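Local coordinates for conserved hypothetical protein (Staphylococcus aureus subsp. aureus, PDB 2AP3) that is of unknown function but folds as a long helical bundle and belongs to a family of putative cell-wall binding lipoproteins, at residues A[30-35]-A[123-128]; A[43-48]-A[76-81]; A[69-74]-A[145-150]; A[140-145]-A[165-170]. All coordinates share one frame; numbering follows the deposited sequence.

Contact 1 of 4, residues A[30-35]-A[123-128]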
loop_
_atom_site.group_PDB
_atom_site.type_symbol
_atom_site.label_atom_id
_atom_site.label_comp_id
_atom_site.label_asym_id
_atom_site.label_seq_id
_atom_site.Cartn_x
_atom_site.Cartn_y
_atom_site.Cartn_z
ATOM N N ASP A 30 -10.846 9.291 -0.934
ATOM C CA ASP A 30 -11.641 8.946 -2.118
ATOM C C ASP A 30 -10.768 8.762 -3.352
ATOM O O ASP A 30 -10.922 7.783 -4.082
ATOM C CB ASP A 30 -12.700 10.027 -2.409
ATOM C CG ASP A 30 -13.785 10.098 -1.340
ATOM O OD1 ASP A 30 -13.887 9.159 -0.521
ATOM O OD2 ASP A 30 -14.535 11.103 -1.326
ATOM N N ASP A 31 -9.854 9.707 -3.565
ATOM C CA ASP A 31 -8.979 9.728 -4.736
ATOM C C ASP A 31 -7.960 8.574 -4.767
ATOM O O ASP A 31 -7.239 8.402 -5.763
ATOM C CB ASP A 31 -8.275 11.093 -4.850
ATOM C CG ASP A 31 -9.246 12.247 -5.140
ATOM O OD1 ASP A 31 -8.798 13.416 -5.133
ATOM O OD2 ASP A 31 -10.456 11.998 -5.376
ATOM N N GLU A 32 -7.900 7.807 -3.676
ATOM C CA GLU A 32 -7.069 6.597 -3.592
ATOM C C GLU A 32 -7.804 5.336 -4.044
ATOM O O GLU A 32 -7.264 4.234 -3.951
ATOM C CB GLU A 32 -6.549 6.387 -2.159
ATOM C CG GLU A 32 -5.498 7.385 -1.725
ATOM C CD GLU A 32 -5.087 7.237 -0.257
ATOM O OE1 GLU A 32 -5.458 6.250 0.407
ATOM O OE2 GLU A 32 -4.366 8.110 0.230
ATOM N N GLU A 33 -9.037 5.490 -4.515
ATOM C CA GLU A 33 -9.836 4.341 -4.978
ATOM C C GLU A 33 -9.104 3.484 -6.028
ATOM O O GLU A 33 -9.194 2.247 -5.988
ATOM C CB GLU A 33 -11.219 4.789 -5.480
ATOM C CG GLU A 33 -12.185 3.639 -5.771
ATOM C CD GLU A 33 -12.058 3.097 -7.188
ATOM O OE1 GLU A 33 -12.566 1.980 -7.451
ATOM O OE2 GLU A 33 -11.454 3.786 -8.043
ATOM N N PRO A 34 -8.383 4.128 -6.971
ATOM C CA PRO A 34 -7.529 3.375 -7.905
ATOM C C PRO A 34 -6.574 2.341 -7.286
ATOM O O PRO A 34 -6.200 1.398 -7.981
ATOM C CB PRO A 34 -6.745 4.479 -8.610
ATOM C CG PRO A 34 -7.730 5.620 -8.650
ATOM C CD PRO A 34 -8.370 5.571 -7.294
ATOM N N ILE A 35 -6.174 2.512 -6.022
ATOM C CA ILE A 35 -5.356 1.511 -5.320
ATOM C C ILE A 35 -6.130 0.191 -5.182
ATOM O O ILE A 35 -5.534 -0.898 -5.242
ATOM C CB ILE A 35 -4.843 2.046 -3.939
ATOM C CG1 ILE A 35 -3.959 3.279 -4.176
ATOM C CG2 ILE A 35 -4.128 0.955 -3.128
ATOM C CD1 ILE A 35 -3.492 3.940 -2.896
ATOM N N LYS A 123 0.654 11.249 8.658
ATOM C CA LYS A 123 2.090 11.251 8.345
ATOM C C LYS A 123 2.714 9.856 8.513
ATOM O O LYS A 123 3.469 9.403 7.658
ATOM C CB LYS A 123 2.849 12.289 9.200
ATOM C CG LYS A 123 2.646 13.706 8.707
ATOM C CD LYS A 123 2.791 14.753 9.805
ATOM C CE LYS A 123 2.325 16.102 9.286
ATOM N NZ LYS A 123 2.341 17.192 10.305
ATOM N N GLU A 124 2.364 9.162 9.593
ATOM C CA GLU A 124 2.890 7.817 9.832
ATOM C C GLU A 124 2.383 6.846 8.747
ATOM O O GLU A 124 3.114 5.920 8.338
ATOM C CB GLU A 124 2.517 7.317 11.232
ATOM C CG GLU A 124 3.295 6.079 11.666
ATOM C CD GLU A 124 4.767 6.134 11.253
ATOM O OE1 GLU A 124 5.512 6.991 11.772
ATOM O OE2 GLU A 124 5.180 5.330 10.393
ATOM N N LYS A 125 1.148 7.067 8.278
ATOM C CA LYS A 125 0.563 6.239 7.208
ATOM C C LYS A 125 1.448 6.290 5.969
ATOM O O LYS A 125 1.819 5.253 5.409
ATOM C CB LYS A 125 -0.859 6.705 6.842
ATOM C CG LYS A 125 -1.452 5.997 5.592
ATOM C CD LYS A 125 -2.742 6.673 5.079
ATOM C CE LYS A 125 -3.150 6.177 3.676
ATOM N NZ LYS A 125 -4.465 6.743 3.210
ATOM N N TYR A 126 1.774 7.501 5.530
ATOM C CA TYR A 126 2.585 7.667 4.331
ATOM C C TYR A 126 3.976 7.078 4.479
ATOM O O TYR A 126 4.507 6.492 3.537
ATOM C CB TYR A 126 2.617 9.129 3.897
ATOM C CG TYR A 126 1.239 9.651 3.562
ATOM C CD1 TYR A 126 0.426 8.999 2.631
ATOM C CD2 TYR A 126 0.752 10.821 4.158
ATOM C CE1 TYR A 126 -0.846 9.483 2.322
ATOM C CE2 TYR A 126 -0.512 11.316 3.841
ATOM C CZ TYR A 126 -1.301 10.640 2.931
ATOM O OH TYR A 126 -2.550 11.122 2.618
ATOM N N LYS A 127 4.566 7.205 5.669
ATOM C CA LYS A 127 5.875 6.613 5.911
ATOM C C LYS A 127 5.808 5.082 5.883
ATOM O O LYS A 127 6.663 4.414 5.280
ATOM C CB LYS A 127 6.451 7.111 7.239
ATOM C CG LYS A 127 7.874 6.635 7.488
ATOM C CD LYS A 127 8.431 7.082 8.826
ATOM C CE LYS A 127 9.704 6.317 9.140
ATOM N NZ LYS A 127 10.261 6.686 10.474
ATOM N N LEU A 128 4.796 4.521 6.526
ATOM C CA LEU A 128 4.679 3.075 6.558
ATOM C C LEU A 128 4.340 2.526 5.177
ATOM O O LEU A 128 4.736 1.407 4.843
ATOM C CB LEU A 128 3.671 2.614 7.609
ATOM C CG LEU A 128 4.191 2.505 9.050
ATOM C CD1 LEU A 128 3.015 2.192 9.978
ATOM C CD2 LEU A 128 5.270 1.421 9.158
HETATM O O HOH W 1 -4.539 9.563 2.503
#
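E32 and K125 reach each other through stretched side chains. E32 sets CG opposite its carbonyl carbon (chi1 -71°) and then runs straight out. K125 sets CG opposite its own backbone N (chi1 172°) and is extended all the way to NZ. The two chains come from opposite directions and meet at their charged ends. This reach is needed, because the closest CA atoms, those of E32 and Y126, are 12.5 Å apart. The salt bridge is lopsided. K125 NZ donates to E32 OE1 at 3.0 Å, on the syn lone pair, and only weakly to E32 OE2 at 3.3 Å. A water joins the group. It donates to E32 OE2 at 2.7 Å and accepts from K125 NZ at 2.9 Å. It is also 2.5 Å from Y126 OH. E32 OE2 lies near the plane of the Y126 ring, at its edge. S92 of helix 61-96 hydrogen-bonds both E32 OE2 and Y126 OH, so a third helix enters the network. E32 sits in the type I turn D30-E33, the break between helices 10-30 and 33-50. The contact thus ties this break to helix 109-150 across the bundle. K125 and Y126 are buried, and the carboxylate and the bound water probably offset the cost of placing an ammonium group inside the bundle.

Contact 2 of 4, residues A[43-48]-A[76-81]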
loop_
_atom_site.group_PDB
_atom_site.type_symbol
_atom_site.label_atom_id
_atom_site.label_comp_id
_atom_site.label_asym_id
_atom_site.label_seq_id
_atom_site.Cartn_x
_atom_site.Cartn_y
_atom_site.Cartn_z
ATOM N N ALA A 43 -3.985 -9.218 -7.949
ATOM C CA ALA A 43 -4.558 -10.521 -7.555
ATOM C C ALA A 43 -4.787 -11.435 -8.770
ATOM O O ALA A 43 -4.508 -12.642 -8.720
ATOM C CB ALA A 43 -5.844 -10.343 -6.752
ATOM N N GLU A 44 -5.278 -10.869 -9.870
ATOM C CA GLU A 44 -5.426 -11.626 -11.106
ATOM C C GLU A 44 -4.071 -12.148 -11.579
ATOM O O GLU A 44 -3.953 -13.318 -11.967
ATOM C CB GLU A 44 -6.105 -10.791 -12.187
ATOM C CG GLU A 44 -7.527 -10.333 -11.844
ATOM C CD GLU A 44 -8.584 -11.411 -12.031
ATOM O OE1 GLU A 44 -8.268 -12.469 -12.608
ATOM O OE2 GLU A 44 -9.748 -11.175 -11.608
ATOM N N LEU A 45 -3.041 -11.296 -11.496
ATOM C CA LEU A 45 -1.706 -11.715 -11.895
ATOM C C LEU A 45 -1.154 -12.826 -11.002
ATOM O O LEU A 45 -0.507 -13.755 -11.491
ATOM C CB LEU A 45 -0.768 -10.502 -11.904
ATOM C CG LEU A 45 -0.984 -9.577 -13.108
ATOM C CD1 LEU A 45 -0.355 -8.202 -12.839
ATOM C CD2 LEU A 45 -0.439 -10.199 -14.390
ATOM N N ASP A 46 -1.483 -12.752 -9.710
ATOM C CA ASP A 46 -1.041 -13.762 -8.727
ATOM C C ASP A 46 -1.714 -15.099 -9.078
ATOM O O ASP A 46 -1.090 -16.157 -9.000
ATOM C CB ASP A 46 -1.449 -13.360 -7.299
ATOM C CG ASP A 46 -0.574 -12.255 -6.695
ATOM O OD1 ASP A 46 0.534 -12.061 -7.180
ATOM O OD2 ASP A 46 -0.998 -11.630 -5.699
ATOM N N GLU A 47 -2.981 -15.048 -9.492
ATOM C CA GLU A 47 -3.663 -16.283 -9.874
ATOM C C GLU A 47 -3.087 -16.891 -11.145
ATOM O O GLU A 47 -2.919 -18.113 -11.227
ATOM C CB GLU A 47 -5.177 -16.063 -9.997
ATOM C CG GLU A 47 -5.851 -15.896 -8.643
ATOM C CD GLU A 47 -5.564 -17.054 -7.683
ATOM O OE1 GLU A 47 -5.895 -18.214 -8.028
ATOM O OE2 GLU A 47 -5.006 -16.808 -6.598
ATOM N N LYS A 48 -2.697 -16.039 -12.096
ATOM C CA LYS A 48 -2.084 -16.527 -13.325
ATOM C C LYS A 48 -0.728 -17.175 -13.036
ATOM O O LYS A 48 -0.405 -18.217 -13.600
ATOM C CB LYS A 48 -1.932 -15.397 -14.339
ATOM C CG LYS A 48 -3.192 -15.099 -15.122
ATOM C CD LYS A 48 -2.891 -14.017 -16.146
ATOM C CE LYS A 48 -4.134 -13.546 -16.859
ATOM N NZ LYS A 48 -5.157 -12.867 -15.991
ATOM N N ASP A 76 7.496 -8.882 -13.699
ATOM C CA ASP A 76 7.516 -7.510 -14.264
ATOM C C ASP A 76 6.126 -6.872 -14.257
ATOM O O ASP A 76 5.975 -5.688 -13.930
ATOM C CB ASP A 76 8.108 -7.470 -15.686
ATOM C CG ASP A 76 9.569 -7.786 -15.709
ATOM O OD1 ASP A 76 10.276 -7.544 -14.709
ATOM O OD2 ASP A 76 10.029 -8.272 -16.770
ATOM N N ASP A 77 5.117 -7.665 -14.601
ATOM C CA ASP A 77 3.767 -7.147 -14.741
ATOM C C ASP A 77 3.228 -6.724 -13.384
ATOM O O ASP A 77 2.553 -5.707 -13.257
ATOM C CB ASP A 77 2.845 -8.231 -15.333
ATOM C CG ASP A 77 3.073 -8.460 -16.806
ATOM O OD1 ASP A 77 3.776 -7.662 -17.453
ATOM O OD2 ASP A 77 2.540 -9.494 -17.294
ATOM N N ARG A 78 3.530 -7.513 -12.363
ATOM C CA ARG A 78 3.066 -7.176 -11.018
ATOM C C ARG A 78 3.754 -5.920 -10.510
ATOM O O ARG A 78 3.113 -5.019 -9.977
ATOM C CB ARG A 78 3.273 -8.356 -10.067
ATOM C CG ARG A 78 2.271 -9.479 -10.343
ATOM C CD ARG A 78 2.488 -10.688 -9.416
ATOM N NE ARG A 78 3.709 -11.443 -9.711
ATOM C CZ ARG A 78 4.587 -11.845 -8.796
ATOM N NH1 ARG A 78 4.403 -11.581 -7.506
ATOM N NH2 ARG A 78 5.654 -12.541 -9.183
ATOM N N LEU A 79 5.067 -5.827 -10.717
ATOM C CA LEU A 79 5.762 -4.602 -10.343
ATOM C C LEU A 79 5.254 -3.371 -11.096
ATOM O O LEU A 79 5.119 -2.273 -10.510
ATOM C CB LEU A 79 7.261 -4.772 -10.583
ATOM C CG LEU A 79 7.957 -5.732 -9.629
ATOM C CD1 LEU A 79 9.334 -6.147 -10.161
ATOM C CD2 LEU A 79 8.072 -5.132 -8.185
ATOM N N LYS A 80 4.962 -3.529 -12.377
ATOM C CA LYS A 80 4.490 -2.403 -13.179
ATOM C C LYS A 80 3.121 -1.948 -12.649
ATOM O O LYS A 80 2.876 -0.741 -12.433
ATOM C CB LYS A 80 4.411 -2.802 -14.648
ATOM C CG LYS A 80 3.955 -1.690 -15.598
ATOM C CD LYS A 80 4.851 -0.453 -15.500
ATOM C CE LYS A 80 6.276 -0.774 -15.961
ATOM N NZ LYS A 80 7.235 0.382 -15.835
ATOM N N GLU A 81 2.218 -2.899 -12.424
ATOM C CA GLU A 81 0.919 -2.544 -11.869
ATOM C C GLU A 81 1.078 -1.870 -10.502
ATOM O O GLU A 81 0.408 -0.872 -10.206
ATOM C CB GLU A 81 0.017 -3.797 -11.811
ATOM C CG GLU A 81 -1.437 -3.528 -11.463
ATOM C CD GLU A 81 -2.156 -2.552 -12.397
ATOM O OE1 GLU A 81 -1.844 -2.453 -13.616
ATOM O OE2 GLU A 81 -3.088 -1.906 -11.895
HETATM O O HOH W 2 2.259 -10.286 -6.000
#
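L45 lies against R78 and D77. L45 CB is 3.6 Å from R78 CG, and these two side chains lie alongside, pointing opposite ways. The leucine methyls reach to D77: L45 CD2 is 3.9 Å from D77 CB, and L45 CD1 is 3.9 Å from D77 O. Beside this apolar patch D46 runs roughly perpendicular to R78. D46 OD1 is 3.3 Å from R78 CD, but its ion pair with R78 NH1 is long, at 3.9 Å. The carboxylate and guanidinium planes are turned 64° apart. A water fills in between them. It donates to D46 OD1 at 2.7 Å and accepts from R78 NH1 at 2.9 Å, lying in the guanidinium plane at its edge. The helices here are the two arms of an antiparallel hairpin, 33-50 and 61-96, within the long bundle. Their local axes run at 172° and come within 9.9 Å. R78 is bent at chi3 (-71°), which turns its head off the line of its chain and back along its own helix. There NE bonds N74 OD1. N74 ND2 in turn bonds the L45 carbonyl, so one asparagine links both arms. On the far side R78 NH2 forms a salt bridge with E143 of helix 109-150, while D77 is paired with K73 on its own helix.

Contact 3 of 4, residues A[69-74]-A[145-150]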
loop_
_atom_site.group_PDB
_atom_site.type_symbol
_atom_site.label_atom_id
_atom_site.label_comp_id
_atom_site.label_asym_id
_atom_site.label_seq_id
_atom_site.Cartn_x
_atom_site.Cartn_y
_atom_site.Cartn_z
ATOM N N LYS A 69 9.742 -18.150 -18.913
ATOM C CA LYS A 69 9.684 -16.795 -19.498
ATOM C C LYS A 69 8.406 -16.053 -19.086
ATOM O O LYS A 69 8.406 -14.838 -18.795
ATOM C CB LYS A 69 9.783 -16.893 -21.007
ATOM C CG LYS A 69 11.158 -17.425 -21.415
ATOM C CD LYS A 69 11.237 -17.725 -22.908
ATOM C CE LYS A 69 12.508 -18.474 -23.244
ATOM N NZ LYS A 69 13.713 -17.684 -22.846
ATOM N N ASP A 70 7.318 -16.794 -18.985
ATOM C CA ASP A 70 6.059 -16.204 -18.540
ATOM C C ASP A 70 6.099 -15.772 -17.070
ATOM O O ASP A 70 5.457 -14.760 -16.667
ATOM C CB ASP A 70 4.934 -17.203 -18.772
ATOM C CG ASP A 70 4.543 -17.297 -20.239
ATOM O OD1 ASP A 70 5.009 -16.487 -21.085
ATOM O OD2 ASP A 70 3.717 -18.183 -20.541
ATOM N N LEU A 71 6.825 -16.535 -16.261
ATOM C CA LEU A 71 6.995 -16.178 -14.850
ATOM C C LEU A 71 7.804 -14.894 -14.674
ATOM O O LEU A 71 7.480 -14.070 -13.826
ATOM C CB LEU A 71 7.626 -17.322 -14.073
ATOM C CG LEU A 71 6.640 -18.458 -13.786
ATOM C CD1 LEU A 71 7.419 -19.726 -13.424
ATOM C CD2 LEU A 71 5.637 -18.056 -12.680
ATOM N N ILE A 72 8.808 -14.698 -15.533
ATOM C CA ILE A 72 9.608 -13.469 -15.503
ATOM C C ILE A 72 8.713 -12.304 -15.877
ATOM O O ILE A 72 8.653 -11.313 -15.151
ATOM C CB ILE A 72 10.803 -13.560 -16.466
ATOM C CG1 ILE A 72 11.784 -14.617 -15.956
ATOM C CG2 ILE A 72 11.491 -12.182 -16.628
ATOM C CD1 ILE A 72 12.907 -14.964 -16.941
ATOM N N LYS A 73 7.971 -12.463 -16.978
ATOM C CA LYS A 73 7.069 -11.404 -17.452
ATOM C C LYS A 73 6.050 -11.060 -16.374
ATOM O O LYS A 73 5.743 -9.884 -16.134
ATOM C CB LYS A 73 6.323 -11.844 -18.706
ATOM C CG LYS A 73 5.438 -10.745 -19.329
ATOM C CD LYS A 73 4.862 -11.143 -20.671
ATOM C CE LYS A 73 3.907 -10.080 -21.205
ATOM N NZ LYS A 73 2.664 -9.961 -20.399
ATOM N N ASN A 74 5.528 -12.101 -15.728
ATOM C CA ASN A 74 4.507 -11.921 -14.702
ATOM C C ASN A 74 5.024 -11.123 -13.481
ATOM O O ASN A 74 4.301 -10.281 -12.907
ATOM C CB ASN A 74 3.955 -13.298 -14.309
ATOM C CG ASN A 74 2.951 -13.219 -13.179
ATOM O OD1 ASN A 74 3.297 -13.187 -11.998
ATOM N ND2 ASN A 74 1.672 -13.201 -13.547
ATOM N N THR A 145 14.396 -12.905 -9.646
ATOM C CA THR A 145 15.763 -13.421 -9.586
ATOM C C THR A 145 15.791 -14.961 -9.693
ATOM O O THR A 145 16.605 -15.525 -10.420
ATOM C CB THR A 145 16.417 -12.929 -8.298
ATOM O OG1 THR A 145 16.561 -11.512 -8.393
ATOM C CG2 THR A 145 17.772 -13.555 -8.080
ATOM N N LEU A 146 14.882 -15.625 -8.987
ATOM C CA LEU A 146 14.798 -17.083 -9.126
ATOM C C LEU A 146 14.419 -17.458 -10.561
ATOM O O LEU A 146 15.015 -18.372 -11.130
ATOM C CB LEU A 146 13.817 -17.671 -8.128
ATOM C CG LEU A 146 13.430 -19.150 -8.302
ATOM C CD1 LEU A 146 14.683 -20.050 -8.298
ATOM C CD2 LEU A 146 12.431 -19.602 -7.251
ATOM N N PHE A 147 13.442 -16.769 -11.139
ATOM C CA PHE A 147 13.011 -17.165 -12.488
ATOM C C PHE A 147 14.086 -16.948 -13.543
ATOM O O PHE A 147 14.227 -17.786 -14.457
ATOM C CB PHE A 147 11.683 -16.492 -12.877
ATOM C CG PHE A 147 10.582 -16.696 -11.871
ATOM C CD1 PHE A 147 10.429 -17.910 -11.211
ATOM C CD2 PHE A 147 9.715 -15.650 -11.561
ATOM C CE1 PHE A 147 9.410 -18.106 -10.243
ATOM C CE2 PHE A 147 8.700 -15.824 -10.594
ATOM C CZ PHE A 147 8.543 -17.069 -9.950
ATOM N N LYS A 148 14.856 -15.867 -13.415
ATOM C CA LYS A 148 15.985 -15.636 -14.318
ATOM C C LYS A 148 17.016 -16.756 -14.207
ATOM O O LYS A 148 17.594 -17.193 -15.215
ATOM C CB LYS A 148 16.638 -14.300 -14.038
ATOM C CG LYS A 148 15.844 -13.120 -14.575
ATOM C CD LYS A 148 16.610 -11.765 -14.417
ATOM C CE LYS A 148 17.982 -11.718 -15.126
ATOM N NZ LYS A 148 18.664 -10.421 -14.863
ATOM N N TYR A 149 17.238 -17.232 -12.982
ATOM C CA TYR A 149 18.157 -18.342 -12.774
ATOM C C TYR A 149 17.674 -19.602 -13.505
ATOM O O TYR A 149 18.451 -20.334 -14.107
ATOM C CB TYR A 149 18.355 -18.562 -11.272
ATOM C CG TYR A 149 19.137 -19.807 -10.914
ATOM C CD1 TYR A 149 20.502 -19.903 -11.169
ATOM C CD2 TYR A 149 18.503 -20.879 -10.304
ATOM C CE1 TYR A 149 21.207 -21.048 -10.836
ATOM C CE2 TYR A 149 19.213 -22.039 -9.952
ATOM C CZ TYR A 149 20.568 -22.109 -10.228
ATOM O OH TYR A 149 21.299 -23.240 -9.906
ATOM N N LEU A 150 16.367 -19.825 -13.510
ATOM C CA LEU A 150 15.829 -20.964 -14.272
ATOM C C LEU A 150 15.952 -20.817 -15.793
ATOM O O LEU A 150 15.865 -21.836 -16.504
ATOM C CB LEU A 150 14.337 -21.168 -13.954
ATOM C CG LEU A 150 13.941 -21.369 -12.484
ATOM C CD1 LEU A 150 12.447 -21.457 -12.347
ATOM C CD2 LEU A 150 14.590 -22.620 -11.909
#
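The F147 ring packs tightly against L71 and I72. L71 CB sits over one ring face in a CH-pi contact, 3.7 Å from the F147 centroid and 14° off the ring normal. The leucine chain stands nearly square to that of F147. L71 CD1 and CD2 reach on to the far part of the ring. I72 runs beside F147 but points the other way, with its CG1 3.6 Å from F147 CB. The other side is looser. There I72 CD1 comes within 4.2 Å of K148 CG, and the exposed K148 chain, bent at chi3, turns off from the contact. The helices 61-96 and 109-150 run antiparallel here, with local axes 8.9 Å apart at closest. K49 of helix 33-50 also touches L71 and F147. No hydrogen bond or salt bridge joins the two segments. The contact is therefore probably held mainly by dispersion and the CH-pi interaction, with the polar chain left to its margin.

Contact 4 of 4, residues A[140-145]-A[165-170]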
loop_
_atom_site.group_PDB
_atom_site.type_symbol
_atom_site.label_atom_id
_atom_site.label_comp_id
_atom_site.label_asym_id
_atom_site.label_seq_id
_atom_site.Cartn_x
_atom_site.Cartn_y
_atom_site.Cartn_z
ATOM N N VAL A 140 8.903 -9.343 -4.793
ATOM C CA VAL A 140 8.600 -9.692 -6.202
ATOM C C VAL A 140 9.872 -9.738 -7.030
ATOM O O VAL A 140 10.069 -10.663 -7.832
ATOM C CB VAL A 140 7.560 -8.731 -6.824
ATOM C CG1 VAL A 140 7.293 -9.108 -8.261
ATOM C CG2 VAL A 140 6.288 -8.770 -6.025
ATOM N N ASN A 141 10.782 -8.802 -6.777
ATOM C CA ASN A 141 12.075 -8.865 -7.426
ATOM C C ASN A 141 12.850 -10.134 -7.090
ATOM O O ASN A 141 13.516 -10.671 -7.970
ATOM C CB ASN A 141 12.879 -7.606 -7.148
ATOM C CG ASN A 141 12.469 -6.449 -8.064
ATOM O OD1 ASN A 141 12.034 -5.362 -7.615
ATOM N ND2 ASN A 141 12.604 -6.674 -9.355
ATOM N N SER A 142 12.736 -10.638 -5.855
ATOM C CA SER A 142 13.457 -11.881 -5.491
ATOM C C SER A 142 12.861 -13.124 -6.182
ATOM O O SER A 142 13.581 -14.100 -6.459
ATOM C CB SER A 142 13.552 -12.060 -3.973
ATOM O OG SER A 142 12.275 -12.290 -3.444
ATOM N N GLU A 143 11.571 -13.050 -6.525
ATOM C CA GLU A 143 10.930 -14.091 -7.352
ATOM C C GLU A 143 11.528 -14.019 -8.755
ATOM O O GLU A 143 11.960 -15.038 -9.311
ATOM C CB GLU A 143 9.409 -13.910 -7.386
ATOM C CG GLU A 143 8.761 -14.308 -6.032
ATOM C CD GLU A 143 7.297 -13.925 -5.849
ATOM O OE1 GLU A 143 6.780 -13.064 -6.573
ATOM O OE2 GLU A 143 6.672 -14.470 -4.898
ATOM N N LYS A 144 11.558 -12.806 -9.307
ATOM C CA LYS A 144 12.163 -12.582 -10.609
ATOM C C LYS A 144 13.602 -13.139 -10.690
ATOM O O LYS A 144 13.981 -13.785 -11.665
ATOM C CB LYS A 144 12.072 -11.121 -11.033
ATOM C CG LYS A 144 12.615 -10.898 -12.475
ATOM C CD LYS A 144 12.462 -9.453 -12.985
ATOM C CE LYS A 144 13.237 -9.226 -14.297
ATOM N NZ LYS A 144 13.059 -7.806 -14.734
ATOM N N THR A 145 14.396 -12.905 -9.646
ATOM C CA THR A 145 15.763 -13.421 -9.586
ATOM C C THR A 145 15.791 -14.961 -9.693
ATOM O O THR A 145 16.605 -15.525 -10.420
ATOM C CB THR A 145 16.417 -12.929 -8.298
ATOM O OG1 THR A 145 16.561 -11.512 -8.393
ATOM C CG2 THR A 145 17.772 -13.555 -8.080
ATOM N N LYS A 165 14.843 -19.635 -0.291
ATOM C CA LYS A 165 14.938 -19.130 1.092
ATOM C C LYS A 165 14.904 -17.588 1.171
ATOM O O LYS A 165 14.243 -17.024 2.057
ATOM C CB LYS A 165 16.133 -19.736 1.865
ATOM C CG LYS A 165 17.481 -19.731 1.142
ATOM C CD LYS A 165 18.678 -19.962 2.075
ATOM C CE LYS A 165 19.983 -20.098 1.275
ATOM N NZ LYS A 165 21.219 -19.803 2.051
ATOM N N ALA A 166 15.574 -16.910 0.235
ATOM C CA ALA A 166 15.555 -15.440 0.184
ATOM C C ALA A 166 14.143 -14.897 -0.082
ATOM O O ALA A 166 13.712 -13.934 0.567
ATOM C CB ALA A 166 16.515 -14.934 -0.856
ATOM N N ILE A 167 13.439 -15.521 -1.027
ATOM C CA ILE A 167 12.029 -15.211 -1.261
ATOM C C ILE A 167 11.219 -15.384 0.042
ATOM O O ILE A 167 10.493 -14.481 0.448
ATOM C CB ILE A 167 11.421 -16.064 -2.408
ATOM C CG1 ILE A 167 12.168 -15.786 -3.701
ATOM C CG2 ILE A 167 9.933 -15.789 -2.572
ATOM C CD1 ILE A 167 11.853 -16.786 -4.826
ATOM N N GLU A 168 11.356 -16.542 0.697
ATOM C CA GLU A 168 10.681 -16.773 1.973
ATOM C C GLU A 168 10.966 -15.683 2.983
ATOM O O GLU A 168 10.047 -15.193 3.636
ATOM C CB GLU A 168 11.061 -18.124 2.587
ATOM C CG GLU A 168 10.295 -19.276 1.994
ATOM C CD GLU A 168 10.531 -20.595 2.717
ATOM O OE1 GLU A 168 9.990 -21.604 2.224
ATOM O OE2 GLU A 168 11.239 -20.628 3.763
ATOM N N GLN A 169 12.235 -15.309 3.123
ATOM C CA GLN A 169 12.607 -14.323 4.137
ATOM C C GLN A 169 11.992 -12.955 3.802
ATOM O O GLN A 169 11.521 -12.208 4.686
ATOM C CB GLN A 169 14.126 -14.190 4.264
ATOM C CG GLN A 169 14.540 -13.280 5.415
ATOM C CD GLN A 169 13.805 -13.628 6.705
ATOM O OE1 GLN A 169 13.895 -14.756 7.199
ATOM N NE2 GLN A 169 13.058 -12.662 7.246
ATOM N N ASN A 170 11.999 -12.639 2.515
ATOM C CA ASN A 170 11.418 -11.394 2.048
ATOM C C ASN A 170 9.936 -11.322 2.300
ATOM O O ASN A 170 9.411 -10.248 2.622
ATOM C CB ASN A 170 11.742 -11.181 0.571
ATOM C CG ASN A 170 13.210 -10.948 0.346
ATOM O OD1 ASN A 170 13.953 -10.616 1.281
ATOM N ND2 ASN A 170 13.645 -11.121 -0.893
#
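S142 and I167 have their CA atoms 5.6 Å apart, where helices 109-150 and 157-195 run antiparallel at 172° with local axes 9.0 Å apart. I167 fits against the backbone of the other helix. Its CG1 is 3.5 Å from the S142 carbonyl oxygen, and its CD1 is 3.8 Å from E143 CA. Its other branch, CG2, meets E143 CG at 3.9 Å, where the glutamate chain passes almost at right angles. Beside this packing is one polar link. S142 holds OG between its backbone N and carbonyl carbon (chi1 67°), which lets it face N170 and still reach back along its own helix. N170 ND2 donates to S142 OG at 3.1 Å with an N-H...O angle of 159°, and OG lies close to the amide plane. S142 OG also bonds the A139 carbonyl, its stronger partner. E143 OE2 bonds Y171 OH of helix 157-195, just beyond N170. S142 OG thus serves as acceptor across the interface and donor within its helix, so N170 ND2, on a buried residue, has an acceptor beside the apolar I167.

How the contacts relate
From the N terminus, the chain leaves helix 10-30 and reaches the turn used by contact 1, which closes a long loop on the first half of helix 109-150. Contact 2 is nested inside that loop and closes the hairpin of helices 33-50 and 61-96. Contact 3 opens from helix 61-96 and crosses both, since it ends further along helix 109-150. Contact 4 follows contacts 1 and 2 in series, joins helix 109-150 to 157-195, and crosses contact 3, sharing T145 with it. Contacts 2, 3 and 4 touch one another. Contact 1 lies apart, its centre about 20 Å from that of contact 2. Together they tie four helices into one bundle.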